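Local structure of NtrC family transcriptional regulator (Clostridium acetobutylicum ATCC 824, 2Q5C) at residues G169-S172 with L173-I177; T61-Y64 with I65-V69; T153-A156 with I157-L161; I135-V138 with K139-N142. The protein is probably a sigma-54-dependent, ATP- and DNA-binding transcriptional regulator, of which this chain is the N-terminal PrpR_N-type region that precedes the PAS and AAA parts. All coordinates share one frame; numbering follows the deposited sequence. Where two conformers were deposited one is given.

Interaction 1. Residues G169-S172 with L173-I177. With SO4 (sulfate ion), chain G.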
# COMPACT_ATOMS: atom_id res chain seq x y z
N GLY A 169 -5.58 -5.86 -5.18
CA GLY A 169 -5.92 -7.00 -6.01
C GLY A 169 -5.44 -6.89 -7.43
O GLY A 169 -4.74 -5.94 -7.81
N GLU A 170 -5.84 -7.87 -8.21
CA GLU A 170 -5.43 -7.96 -9.61
C GLU A 170 -5.87 -6.79 -10.45
O GLU A 170 -5.08 -6.26 -11.24
CB GLU A 170 -5.90 -9.30 -10.22
CG GLU A 170 -5.66 -9.37 -11.72
CD GLU A 170 -5.83 -10.75 -12.27
OE1 GLU A 170 -6.00 -11.69 -11.46
OE2 GLU A 170 -5.76 -10.88 -13.52
N GLU A 171 -7.12 -6.36 -10.32
CA GLU A 171 -7.58 -5.30 -11.19
C GLU A 171 -6.79 -4.01 -10.93
O GLU A 171 -6.41 -3.31 -11.87
CB GLU A 171 -9.08 -5.11 -11.04
CG GLU A 171 -9.68 -4.09 -11.98
CD GLU A 171 -9.56 -4.44 -13.48
OE1 GLU A 171 -9.37 -5.63 -13.85
OE2 GLU A 171 -9.70 -3.48 -14.28
N SER A 172 -6.53 -3.71 -9.66
CA SER A 172 -5.75 -2.52 -9.30
C SER A 172 -4.33 -2.58 -9.91
O SER A 172 -3.79 -1.57 -10.42
CB SER A 172 -5.67 -2.41 -7.77
OG SER A 172 -6.94 -2.04 -7.23
N LEU A 173 -3.72 -3.75 -9.88
CA LEU A 173 -2.37 -3.89 -10.42
C LEU A 173 -2.39 -3.80 -11.94
O LEU A 173 -1.52 -3.14 -12.51
CB LEU A 173 -1.73 -5.20 -9.95
CG LEU A 173 -0.28 -5.42 -10.41
CD1 LEU A 173 0.63 -4.24 -10.01
CD2 LEU A 173 0.25 -6.72 -9.82
N ARG A 174 -3.39 -4.40 -12.60
CA ARG A 174 -3.52 -4.22 -14.07
C ARG A 174 -3.68 -2.78 -14.46
O ARG A 174 -3.05 -2.32 -15.45
CB ARG A 174 -4.69 -5.05 -14.60
CG ARG A 174 -4.43 -6.55 -14.58
CD ARG A 174 -5.65 -7.29 -15.15
NE ARG A 174 -5.36 -8.70 -15.25
CZ ARG A 174 -4.78 -9.27 -16.31
NH1 ARG A 174 -4.43 -8.52 -17.36
NH2 ARG A 174 -4.55 -10.57 -16.30
N ARG A 175 -4.49 -2.03 -13.71
CA ARG A 175 -4.68 -0.61 -14.01
C ARG A 175 -3.40 0.17 -13.85
O ARG A 175 -3.10 1.07 -14.65
CB ARG A 175 -5.78 0.01 -13.13
CG ARG A 175 -7.18 -0.54 -13.39
CD ARG A 175 -8.22 0.32 -12.69
NE ARG A 175 -8.31 0.07 -11.25
CZ ARG A 175 -9.25 -0.67 -10.66
NH1 ARG A 175 -10.20 -1.24 -11.40
NH2 ARG A 175 -9.25 -0.82 -9.34
N ALA A 176 -2.62 -0.15 -12.82
CA ALA A 176 -1.35 0.55 -12.60
C ALA A 176 -0.35 0.26 -13.72
O ALA A 176 0.40 1.14 -14.15
CB ALA A 176 -0.76 0.20 -11.22
N ILE A 177 -0.34 -0.98 -14.20
CA ILE A 177 0.53 -1.34 -15.32
C ILE A 177 0.14 -0.57 -16.56
O ILE A 177 1.02 -0.03 -17.23
CB ILE A 177 0.54 -2.86 -15.56
CG1 ILE A 177 1.28 -3.55 -14.41
CG2 ILE A 177 1.18 -3.22 -16.91
CD1 ILE A 177 1.09 -5.06 -14.38
S SO4 G . -6.00 -5.43 -18.62
O1 SO4 G . -6.67 -4.35 -17.90
O2 SO4 G . -4.69 -5.73 -18.03
O3 SO4 G . -6.85 -6.61 -18.58
O4 SO4 G . -5.77 -5.03 -20.02
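Glu170 and Arg174 form a salt bridge one turn apart on helix 170-187. Arg174 NE lies 2.8 Å from Glu170 OE2, on the lone pair that faces away from the other carboxylate oxygen. Arg174 NH2 reaches the same Glu170 OE2 at 3.0 Å, with a more bent N-H angle of 140°. A single oxygen therefore takes both bonds. It lies in the guanidinium plane, and the carboxylate is turned only 27° from that plane. Arg174 NH1 points to another side of the group and donates to sulfate O2 at 2.9 Å. It also forms a salt bridge with Glu26, and Lys27 binds the same sulfate.

Arg175 meets Glu171 differently. The Arg175 chain folds back at chi3 (-77°), and its NH1 stands 3.0 Å from Glu171 CG. The salt bridge from Arg175 NH1 to Glu171 OE2 is long, at 3.7 Å, and the two flat groups are steeply inclined.

Gly169 is the N-cap residue, and its O accepts from Leu173 N at 3.2 Å. Leu173 and Ala176 turn to the buried side and pack on Ile76 of strand 73-76. Leu173 also touches Leu16 of helix 14-27.

Two bonds to Glu170, one to the sulfate and the Glu26 salt bridge should fix the rotation of the Arg174 guanidinium. Arg174 and Lys27 offer positive charge to the sulfate, which probably comes from the crystallisation liquor and implies no biological ligand.

Interaction 2. Residues T61-Y64 with I65-V69. With SO4 (sulfate ion), chain E.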
# COMPACT_ATOMS: atom_id res chain seq x y z
N THR A 61 4.07 4.46 0.41
CA THR A 61 5.33 4.16 -0.26
C THR A 61 5.45 4.92 -1.58
O THR A 61 6.52 5.44 -1.90
CB THR A 61 5.47 2.65 -0.45
OG1 THR A 61 5.63 2.06 0.84
CG2 THR A 61 6.71 2.30 -1.30
N SER A 62 4.34 5.03 -2.31
CA SER A 62 4.38 5.71 -3.60
C SER A 62 4.72 7.19 -3.45
O SER A 62 5.37 7.77 -4.33
CB SER A 62 3.08 5.46 -4.38
OG SER A 62 1.99 6.16 -3.84
N ASP A 63 4.31 7.80 -2.34
CA ASP A 63 4.63 9.19 -2.04
C ASP A 63 6.14 9.34 -1.78
O ASP A 63 6.79 10.26 -2.30
CB ASP A 63 3.81 9.63 -0.83
CG ASP A 63 3.86 11.13 -0.60
OD1 ASP A 63 3.92 11.89 -1.59
OD2 ASP A 63 3.80 11.53 0.57
N TYR A 64 6.71 8.44 -0.99
CA TYR A 64 8.15 8.44 -0.73
C TYR A 64 8.95 8.26 -2.01
O TYR A 64 9.97 8.92 -2.22
CB TYR A 64 8.50 7.35 0.30
CG TYR A 64 8.26 7.81 1.73
CD1 TYR A 64 6.99 7.76 2.29
CD2 TYR A 64 9.31 8.30 2.48
CE1 TYR A 64 6.78 8.24 3.60
CE2 TYR A 64 9.12 8.75 3.78
CZ TYR A 64 7.84 8.70 4.32
OH TYR A 64 7.68 9.18 5.60
N ILE A 65 8.47 7.38 -2.88
CA ILE A 65 9.17 7.15 -4.14
C ILE A 65 9.03 8.34 -5.08
O ILE A 65 10.03 8.77 -5.66
CB ILE A 65 8.67 5.84 -4.79
CG1 ILE A 65 9.16 4.68 -3.93
CG2 ILE A 65 9.20 5.68 -6.24
CD1 ILE A 65 8.62 3.30 -4.33
N LYS A 66 7.83 8.88 -5.22
CA LYS A 66 7.64 9.95 -6.19
C LYS A 66 8.51 11.15 -5.86
O LYS A 66 9.02 11.79 -6.78
CB LYS A 66 6.18 10.38 -6.26
CG LYS A 66 5.90 11.40 -7.38
CD LYS A 66 4.42 11.74 -7.47
CE LYS A 66 4.03 12.13 -8.89
NZ LYS A 66 3.95 10.93 -9.79
N LYS A 67 8.70 11.44 -4.58
CA LYS A 67 9.46 12.63 -4.17
C LYS A 67 10.96 12.43 -4.31
O LYS A 67 11.72 13.39 -4.15
CB LYS A 67 9.12 13.04 -2.73
CG LYS A 67 7.67 13.47 -2.57
CD LYS A 67 7.44 14.15 -1.23
CE LYS A 67 5.97 14.15 -0.83
NZ LYS A 67 5.07 14.57 -1.94
N SER A 68 11.41 11.22 -4.61
CA SER A 68 12.86 11.00 -4.66
C SER A 68 13.44 10.45 -5.97
O SER A 68 14.66 10.34 -6.10
CB SER A 68 13.33 10.17 -3.47
OG SER A 68 12.56 9.02 -3.31
N VAL A 69 12.58 10.09 -6.92
CA VAL A 69 13.03 9.66 -8.24
C VAL A 69 12.59 10.61 -9.34
O VAL A 69 11.62 11.36 -9.17
CB VAL A 69 12.59 8.18 -8.58
CG1 VAL A 69 13.06 7.25 -7.48
CG2 VAL A 69 11.08 8.06 -8.86
S SO4 E . 10.17 10.59 7.50
O1 SO4 E . 10.54 11.82 8.20
O2 SO4 E . 11.34 9.80 7.14
O3 SO4 E . 9.33 9.82 8.42
O4 SO4 E . 9.45 10.95 6.28
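Ile65 packs back on Thr61, one turn earlier in helix 59-66. Ile65 CD1 lies 3.7 Å from Thr61 CG2. Ile65 CG1 points away from its own carbonyl carbon (chi1 -69°), which sets it beside Thr61 O at 3.4 Å. The Ile65 N-H bonds to that same oxygen. Beyond this pair, Ile65 rests on Ile55 and Ser57 of strand 54-58 and on Ala45 of helix 38-48. Thr61 OG1 is bonded to the backbone N of Leu38.

Asp63 carries the charged part of the contact. It was modelled in two conformers, and the bonds described here belong to one of them. In that conformer Asp63 OD1 forms a salt bridge with Lys67 NZ at 2.9 Å. The ammonium comes in on the syn side of the oxygen, 22° out of the carboxylate plane. Lys67 CG passes 3.3 Å from Asp63 O, and a bend at the last torsion (chi4 -46°) brings the nitrogen to the carboxylate. Asp63 OD2 has other partners in the same conformer, Tyr102 and Lys103. Helix 59-66 is the crossover helix of a parallel beta-alpha-beta unit between strands 54-58 and 73-76.

Tyr64 takes part through both its backbone and its ring. Its carbonyl O accepts from Ser68 OG at 2.8 Å, near the end of the helix. Its hydroxyl donates to sulfate O4 at 2.6 Å, and that oxygen lies near the ring plane, at the ring edge. Glu128 N bonds to the same hydroxyl, and Asp129 N to the sulfate. Ile65 O accepts from both Ser68 N and Val69 N as the chain turns away.

Interaction 3. Residues T153-A156 with I157-L161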
# COMPACT_ATOMS: atom_id res chain seq x y z
N THR A 153 0.45 -2.36 10.22
CA THR A 153 -0.05 -3.54 10.92
C THR A 153 1.08 -4.32 11.53
O THR A 153 0.90 -4.92 12.61
CB THR A 153 -0.98 -4.43 10.06
OG1 THR A 153 -0.27 -4.85 8.88
CG2 THR A 153 -2.23 -3.65 9.65
N ASP A 154 2.25 -4.32 10.89
CA ASP A 154 3.43 -4.96 11.48
C ASP A 154 3.79 -4.31 12.81
O ASP A 154 4.09 -5.02 13.79
CB ASP A 154 4.64 -4.96 10.55
CG ASP A 154 4.57 -6.03 9.48
OD1 ASP A 154 3.79 -6.99 9.63
OD2 ASP A 154 5.36 -5.92 8.50
N GLU A 155 3.73 -2.98 12.89
CA GLU A 155 4.00 -2.29 14.16
C GLU A 155 2.92 -2.61 15.21
O GLU A 155 3.23 -2.75 16.42
CB GLU A 155 4.14 -0.77 13.93
CG GLU A 155 4.53 0.05 15.20
CD GLU A 155 5.86 -0.34 15.85
OE1 GLU A 155 6.75 -0.88 15.15
OE2 GLU A 155 6.00 -0.07 17.06
N ALA A 156 1.66 -2.72 14.78
CA ALA A 156 0.56 -3.11 15.67
C ALA A 156 0.87 -4.42 16.34
O ALA A 156 0.75 -4.56 17.57
CB ALA A 156 -0.77 -3.22 14.88
N ILE A 157 1.25 -5.40 15.53
CA ILE A 157 1.53 -6.74 16.02
C ILE A 157 2.77 -6.71 16.94
O ILE A 157 2.78 -7.36 18.00
CB ILE A 157 1.67 -7.73 14.85
CG1 ILE A 157 0.30 -7.90 14.17
CG2 ILE A 157 2.19 -9.10 15.34
CD1 ILE A 157 0.38 -8.44 12.72
N LYS A 158 3.76 -5.91 16.60
CA LYS A 158 4.95 -5.76 17.46
C LYS A 158 4.56 -5.25 18.85
O LYS A 158 5.15 -5.69 19.87
CB LYS A 158 5.97 -4.83 16.82
CG LYS A 158 7.28 -4.69 17.62
CD LYS A 158 8.27 -3.75 16.92
CE LYS A 158 9.53 -3.57 17.76
NZ LYS A 158 10.36 -2.46 17.24
N GLN A 159 3.60 -4.33 18.91
CA GLN A 159 3.14 -3.77 20.18
C GLN A 159 2.00 -4.62 20.81
O GLN A 159 1.34 -4.18 21.76
CB GLN A 159 2.78 -2.28 20.05
CG GLN A 159 3.98 -1.34 19.64
CD GLN A 159 3.75 0.19 19.88
OE1 GLN A 159 3.11 0.62 20.86
NE2 GLN A 159 4.30 1.02 18.96
N GLY A 160 1.80 -5.83 20.30
CA GLY A 160 0.89 -6.82 20.89
C GLY A 160 -0.57 -6.69 20.53
O GLY A 160 -1.45 -7.22 21.22
N LEU A 161 -0.84 -5.99 19.43
CA LEU A 161 -2.21 -5.86 18.94
C LEU A 161 -2.48 -6.83 17.80
O LEU A 161 -1.57 -7.46 17.29
CB LEU A 161 -2.48 -4.43 18.47
CG LEU A 161 -2.13 -3.32 19.47
CD1 LEU A 161 -2.41 -1.99 18.85
CD2 LEU A 161 -2.88 -3.51 20.81
O HOH W 1 9.34 -0.68 15.68
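Ala156 and Leu161 close a Schellman motif that ends helix 150-158. Leu161 N bonds to Ala156 O at 2.8 Å, from above the carbonyl plane, and Gly160 N bonds to Ile157 O. Gly160 is the C-prime residue and has positive phi (83°). The helix links strands 145-148 and 162-165 in a parallel beta-alpha-beta crossover. Leu161 CB also packs on Ala156 CB at 4.2 Å, and both side chains touch Val146.

Glu155 starts opposite its backbone N (chi1 -176°) and then bends at chi2 (59°). This turns its carboxylate along the helix toward Gln159, whose chain is extended beyond CG. Gln159 NE2 donates to Glu155 OE2 at 2.8 Å with a nearly straight N-H. The bond meets the Glu155 OE2 lone pair that faces away from OE1. The donor's amide plane stands nearly upright to the carboxylate. The same Gln159 NE2 also bonds to Thr132 O, and Gln159 OE1 to Ser136 OG.

Lys158 is fully extended and runs past the other carboxylate oxygen, with its CD 3.7 Å from Glu155 OE1. The charges do not meet directly. One water bridges them, donating to Glu155 OE1 at 2.7 Å and accepting from Lys158 NZ at 2.6 Å.

Interaction 4. Residues I135-V138 with K139-N142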
# COMPACT_ATOMS: atom_id res chain seq x y z
N ILE A 135 0.69 3.87 16.93
CA ILE A 135 0.34 2.55 17.48
C ILE A 135 0.22 2.63 19.01
O ILE A 135 -0.74 2.12 19.58
CB ILE A 135 1.31 1.43 16.99
CG1 ILE A 135 1.10 1.20 15.47
CG2 ILE A 135 1.14 0.12 17.76
CD1 ILE A 135 -0.34 0.84 15.07
N SER A 136 1.16 3.32 19.65
CA SER A 136 1.00 3.56 21.10
C SER A 136 -0.28 4.28 21.42
O SER A 136 -0.95 3.95 22.41
CB SER A 136 2.19 4.36 21.63
OG SER A 136 3.35 3.54 21.63
N LYS A 137 -0.65 5.27 20.62
CA LYS A 137 -1.90 5.97 20.84
C LYS A 137 -3.07 5.00 20.79
O LYS A 137 -3.98 5.07 21.61
CB LYS A 137 -2.09 7.12 19.84
CG LYS A 137 -3.19 8.04 20.25
CD LYS A 137 -3.33 9.20 19.28
CE LYS A 137 -4.36 10.14 19.77
NZ LYS A 137 -4.47 11.32 18.85
N VAL A 138 -3.10 4.12 19.80
CA VAL A 138 -4.15 3.10 19.70
C VAL A 138 -4.33 2.34 21.01
O VAL A 138 -5.47 2.18 21.47
CB VAL A 138 -3.87 2.13 18.52
CG1 VAL A 138 -4.89 0.97 18.49
CG2 VAL A 138 -3.90 2.93 17.20
N LYS A 139 -3.22 1.89 21.60
CA LYS A 139 -3.26 1.10 22.84
C LYS A 139 -3.92 1.93 23.91
O LYS A 139 -4.74 1.43 24.68
CB LYS A 139 -1.87 0.71 23.35
CG LYS A 139 -1.14 -0.28 22.53
CD LYS A 139 0.24 -0.55 23.10
CE LYS A 139 0.31 -1.90 23.80
NZ LYS A 139 1.73 -2.41 23.82
N THR A 140 -3.58 3.23 23.98
CA THR A 140 -4.13 4.08 25.05
C THR A 140 -5.62 4.30 24.90
O THR A 140 -6.31 4.69 25.88
CB THR A 140 -3.43 5.47 25.16
OG1 THR A 140 -3.76 6.30 24.02
CG2 THR A 140 -1.95 5.32 25.30
N GLU A 141 -6.15 4.08 23.69
CA GLU A 141 -7.57 4.19 23.42
C GLU A 141 -8.30 2.89 23.71
O GLU A 141 -9.48 2.75 23.40
CB GLU A 141 -7.82 4.63 21.95
CG GLU A 141 -7.28 5.99 21.59
CD GLU A 141 -8.02 7.14 22.25
OE1 GLU A 141 -9.18 6.97 22.69
OE2 GLU A 141 -7.44 8.25 22.28
N ASN A 142 -7.59 1.91 24.28
CA ASN A 142 -8.15 0.60 24.60
C ASN A 142 -8.63 -0.18 23.37
O ASN A 142 -9.56 -0.98 23.42
CB ASN A 142 -9.29 0.73 25.63
CG ASN A 142 -9.55 -0.58 26.38
OD1 ASN A 142 -8.63 -1.37 26.63
ND2 ASN A 142 -10.82 -0.82 26.68
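Thr140 OG1 donates to Lys137 O at 2.7 Å, a side-chain bond to the main chain near the end of helix 131-140. Thr140 OG1 sits between its own backbone N and carbonyl carbon (chi1 70°), which brings it to the carbonyl three residues back. Thr140 CG2 then falls 3.4 Å from Ser136 O.

The backbone bonds change character here. Lys139 N to Ile135 O and Thr140 N to Ser136 O are ordinary helical bonds. Glu141 N divides its hydrogen between two carbonyls. It reaches Val138 O at 3.0 Å from well above the carbonyl plane, and its bond to Lys137 O at 3.2 Å is weak. Asn142 N then bonds to Lys139 O. Glu141 has left helical angles, and the chain turns out of the helix.

The Glu141 chain makes van der Waals contact with the carbonyl oxygens of the last turn. Its CG lies 3.4 Å from Lys137 O, and its CB the same distance from Val138 O.

Ser136 OG and Lys139 NZ both bond to Gln159, just past helix 150-158. The buried residues face inward. Val138 packs on Ala98 and Ile100 of strand 96-102 and on Phe123 of strand 119-125. Ile135 packs on Ile100 and on Val152 and Ala156 of helix 150-158.

Overall arrangement
All four contacts are local and partly buried. Ile65, Leu173, Ala156 and Val138 face inward, while the charged groups of interactions 1 and 2 and the Lys158 end of interaction 3 lie toward the surface. Interactions 1 and 2 lie against the parallel sheet that holds strands 54-58 and 73-76, their centres 19 Å apart. Interactions 3 and 4 lie on helices 150-158 and 131-140, which pack against the second parallel sheet. They touch: Lys139 NZ meets Gln159 O at 2.7 Å, probably a hydrogen bond, and Glu155 CG packs on Ile135 CG1. Salt bridges and sulfates mark interactions 1 and 2. Interaction 3 relies on an amide, a water and a Schellman turn, and interaction 4 on a threonine hydroxyl and backbone bonds.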